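Side-chain contacts in intestinal fatty acid binding protein (Rattus norvegicus, PDB 1ICM), which binds long-chain fatty acids such as myristate inside a beta barrel and probably carries them within cells of the intestinal lining: residues A[22-25]-A[26-29]; A[50-54]-A[55-59]. All blocks are in the same frame, centred on the assembly; numbering follows the deposited sequence.

How the contacts relate
From the N terminus, the chain runs through strand 4-12 and helix 14-21 before reaching contact 1, where residues 22-25 leave the first helix and fold onto residues 26-29 at the start of helix 25-31. This contact closes the tight link of the helix-turn-helix lid. After strand 37-43 the chain reaches contact 2, which closes the hairpin between strands 46-52 and 57-63. The two loops follow one another in series, neither enclosing nor crossing the other. The centres of contact 1 and contact 2 lie about 19 Å apart. The nearest atoms of contact 1 and contact 2 are about 5 Å apart, without touching. Myristate lies close to Ile23 of contact 1 and Glu51 of contact 2.

Contact 1: A[22-25]-A[26-29]; sequences GINV and VKRK
Asn24 caps the start of helix 25-31 by turning its side-chain carbonyl back onto the first turn, where Lys27 N donates to Asn24 OD1 over 2.9 Å. The bond is nearly straight at the hydrogen (168°), although the donor sits above the amide carbonyl plane instead of on a lone pair. Asparagine suits an N-cap because its short side chain can accept from an amide NH that has no preceding helical turn to serve it. Here chi1 of 87° sets CG between the backbone N and the carbonyl carbon, swinging OD1 toward that NH, and Lys27 CG, beside its own backbone N, lies 3.5 Å from Asn24 ND2.

On another side of the turn, Arg28 folds back over the chain that enters the helix. A bend at chi3 (-63°) brings its guanidinium round so that NH1 donates to Ile23 O at 2.7 Å, within both the carbonyl and guanidinium planes. Val25 CA lies 3.7 Å above the plane, over the centre of one guanidinium face. Arginine fits because its long chain spans the turn while its flat end both packs and donates; a long, weak ion pair links NH2 to Glu19 in the preceding helix.

Ile23 offers its branched methyl, CG2, which packs 3.6 Å from Lys27 CB and also touches Arg28 CG, the isoleucine and arginine side chains running antiparallel where they touch. Behind these side chains, Arg28 N and Lys29 N donate to Asn24 O and Val25 O, the first main-chain bonds of the helix. Gly22, with positive phi, ends helix 14-21 in a Schellman motif. A Schellman end followed, after one intervening residue, by an asparagine N-cap makes the short turn of the helix-turn-helix lid that characterises cytosolic fatty-acid binding proteins.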
# COMPACT_ATOMS: atom_id res chain seq x y z
N GLY A 22 12.24 -3.32 9.49
CA GLY A 22 13.10 -4.45 9.72
C GLY A 22 13.60 -5.11 8.43
O GLY A 22 14.08 -6.24 8.47
N ILE A 23 13.53 -4.44 7.28
CA ILE A 23 14.00 -5.06 6.02
C ILE A 23 15.48 -4.84 5.79
O ILE A 23 16.00 -3.73 5.95
CB ILE A 23 13.15 -4.66 4.82
CG1 ILE A 23 11.77 -5.30 4.91
CG2 ILE A 23 13.82 -5.08 3.51
CD1 ILE A 23 10.69 -4.33 5.36
N ASN A 24 16.19 -5.92 5.40
CA ASN A 24 17.62 -5.86 5.18
C ASN A 24 18.11 -4.97 4.05
O ASN A 24 17.36 -4.71 3.10
CB ASN A 24 18.26 -7.28 5.20
CG ASN A 24 18.26 -8.03 3.88
OD1 ASN A 24 18.56 -7.42 2.84
ND2 ASN A 24 17.96 -9.33 3.91
N VAL A 25 19.36 -4.53 4.12
CA VAL A 25 19.88 -3.65 3.08
C VAL A 25 19.61 -4.09 1.63
O VAL A 25 19.15 -3.33 0.77
CB VAL A 25 21.30 -3.16 3.27
CG1 VAL A 25 22.25 -4.34 3.15
CG2 VAL A 25 21.68 -2.16 2.19
N VAL A 26 19.86 -5.37 1.35
CA VAL A 26 19.66 -5.88 0.00
C VAL A 26 18.21 -5.88 -0.49
O VAL A 26 17.88 -5.49 -1.62
CB VAL A 26 20.34 -7.23 -0.09
CG1 VAL A 26 19.91 -8.03 -1.31
CG2 VAL A 26 21.84 -6.92 -0.09
N LYS A 27 17.34 -6.33 0.41
CA LYS A 27 15.92 -6.39 0.11
C LYS A 27 15.35 -4.97 -0.06
O LYS A 27 14.39 -4.77 -0.82
CB LYS A 27 15.17 -7.31 1.06
CG LYS A 27 15.79 -8.69 1.22
CD LYS A 27 15.54 -9.64 0.06
CE LYS A 27 16.18 -11.02 0.24
NZ LYS A 27 16.37 -11.77 -1.01
N ARG A 28 15.96 -3.96 0.61
CA ARG A 28 15.47 -2.59 0.43
C ARG A 28 15.75 -2.12 -0.99
O ARG A 28 14.91 -1.43 -1.62
CB ARG A 28 16.02 -1.56 1.42
CG ARG A 28 15.74 -2.02 2.83
CD ARG A 28 16.02 -0.92 3.84
NE ARG A 28 17.38 -0.39 4.00
CZ ARG A 28 18.22 -0.82 4.95
NH1 ARG A 28 17.88 -1.84 5.77
NH2 ARG A 28 19.42 -0.26 5.08
N LYS A 29 16.97 -2.43 -1.46
CA LYS A 29 17.31 -2.03 -2.82
C LYS A 29 16.38 -2.71 -3.84
O LYS A 29 15.91 -2.14 -4.83
CB LYS A 29 18.81 -2.20 -3.08
CG LYS A 29 19.59 -1.33 -2.07
CD LYS A 29 19.70 0.10 -2.58
CE LYS A 29 20.37 1.19 -1.72
NZ LYS A 29 20.50 2.45 -2.49

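Contact 2: A[50-54]-A[55-59]; sequences KESSN and FRNID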
# COMPACT_ATOMS: atom_id res chain seq x y z
N LYS A 50 -5.47 -5.74 -7.76
CA LYS A 50 -4.60 -6.76 -8.28
C LYS A 50 -3.24 -6.14 -8.18
O LYS A 50 -2.95 -5.11 -8.80
CB LYS A 50 -4.90 -7.04 -9.74
CG LYS A 50 -6.01 -8.07 -9.80
CD LYS A 50 -6.69 -8.08 -11.14
CE LYS A 50 -7.74 -9.16 -11.12
NZ LYS A 50 -7.14 -10.43 -10.68
N GLU A 51 -2.42 -6.78 -7.35
CA GLU A 51 -1.10 -6.28 -7.12
C GLU A 51 -0.13 -7.13 -7.92
O GLU A 51 -0.19 -8.38 -7.82
CB GLU A 51 -0.87 -6.40 -5.59
CG GLU A 51 0.56 -6.04 -5.13
CD GLU A 51 0.71 -6.26 -3.65
OE1 GLU A 51 -0.16 -6.00 -2.83
OE2 GLU A 51 1.88 -6.76 -3.33
N SER A 52 0.72 -6.46 -8.68
CA SER A 52 1.69 -7.21 -9.49
C SER A 52 3.04 -6.55 -9.34
O SER A 52 3.19 -5.32 -9.51
CB SER A 52 1.20 -7.20 -10.94
OG SER A 52 2.13 -7.81 -11.80
N SER A 53 4.05 -7.36 -8.99
CA SER A 53 5.38 -6.77 -8.83
C SER A 53 6.45 -7.82 -9.12
O SER A 53 6.09 -8.97 -9.39
CB SER A 53 5.61 -6.26 -7.40
OG SER A 53 5.68 -7.36 -6.51
N ASN A 54 7.72 -7.40 -8.99
CA ASN A 54 8.80 -8.36 -9.22
C ASN A 54 8.73 -9.50 -8.21
O ASN A 54 9.21 -10.60 -8.49
CB ASN A 54 10.21 -7.78 -9.21
CG ASN A 54 10.54 -6.82 -10.32
OD1 ASN A 54 9.97 -6.91 -11.41
ND2 ASN A 54 11.44 -5.88 -10.04
N PHE A 55 8.13 -9.24 -7.04
CA PHE A 55 8.00 -10.24 -5.98
C PHE A 55 6.86 -11.22 -6.11
O PHE A 55 6.98 -12.41 -5.79
CB PHE A 55 7.82 -9.56 -4.60
CG PHE A 55 8.94 -8.64 -4.21
CD1 PHE A 55 10.14 -9.16 -3.74
CD2 PHE A 55 8.83 -7.25 -4.27
CE1 PHE A 55 11.21 -8.35 -3.36
CE2 PHE A 55 9.89 -6.42 -3.91
CZ PHE A 55 11.09 -6.96 -3.45
N ARG A 56 5.71 -10.77 -6.58
CA ARG A 56 4.58 -11.68 -6.66
C ARG A 56 3.42 -11.03 -7.42
O ARG A 56 3.48 -9.88 -7.85
CB ARG A 56 4.05 -11.98 -5.25
CG ARG A 56 3.84 -10.71 -4.42
CD ARG A 56 3.19 -10.91 -3.06
NE ARG A 56 2.81 -9.62 -2.42
CZ ARG A 56 2.31 -9.53 -1.18
NH1 ARG A 56 2.15 -10.60 -0.41
NH2 ARG A 56 1.98 -8.33 -0.67
N ASN A 57 2.36 -11.79 -7.50
CA ASN A 57 1.16 -11.34 -8.19
C ASN A 57 0.00 -11.91 -7.41
O ASN A 57 -0.24 -13.11 -7.43
CB ASN A 57 1.10 -11.90 -9.63
CG ASN A 57 2.14 -11.22 -10.49
OD1 ASN A 57 3.25 -11.73 -10.68
ND2 ASN A 57 1.79 -10.07 -11.01
N ILE A 58 -0.75 -11.03 -6.74
CA ILE A 58 -1.87 -11.51 -5.96
C ILE A 58 -3.02 -10.53 -5.99
O ILE A 58 -2.83 -9.35 -6.29
CB ILE A 58 -1.44 -11.57 -4.50
CG1 ILE A 58 -1.00 -10.20 -4.01
CG2 ILE A 58 -0.25 -12.50 -4.38
CD1 ILE A 58 -0.93 -10.05 -2.49
N ASP A 59 -4.18 -11.08 -5.65
CA ASP A 59 -5.38 -10.28 -5.57
C ASP A 59 -5.64 -9.92 -4.09
O ASP A 59 -5.42 -10.74 -3.17
CB ASP A 59 -6.59 -11.08 -6.05
CG ASP A 59 -6.68 -11.25 -7.54
OD1 ASP A 59 -5.59 -10.88 -8.18
OD2 ASP A 59 -7.68 -11.68 -8.08
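Glu51 and Arg56 form a salt bridge across the hairpin, with NE and NH2 both gripping OE2, each at 3.1 Å. The hold is side-on, yet the carboxylate and guanidinium planes stand 61° apart, and both nitrogens approach from the same face of the carboxylate. Ile58 CD1 covers one guanidinium face, its centre 3.5 Å below the methyl. Beyond this shell, Tyr70 OH hydrogen-bonds Glu51 OE1, while Arg56 NH2 bonds Ser71 O. Were Glu51 replaced by an alanine, Arg56 would probably lose its charge partner and Tyr70 OH its carboxylate mate.

The strands set the pair in place: Glu51 and Ile58 are an antiparallel hydrogen-bonded pair, joined by Glu51 N to Ile58 O (2.8 Å) and the return bond. At the turn, Ser53 N donates to Arg56 O. Ser53 OG, set between the backbone N and the carbonyl carbon by chi1 of 68°, accepts from Phe55 N at 3.1 Å; serine suits a bend needing a short acceptor. On the other face Lys50 NZ makes a salt bridge with Asp59, with weak hydrogen bonds to both carboxylate oxygens. Opposite charges thus pair on each face, and Arg56 is likely to stabilise the negative charge of Glu51 close to the bound myristate.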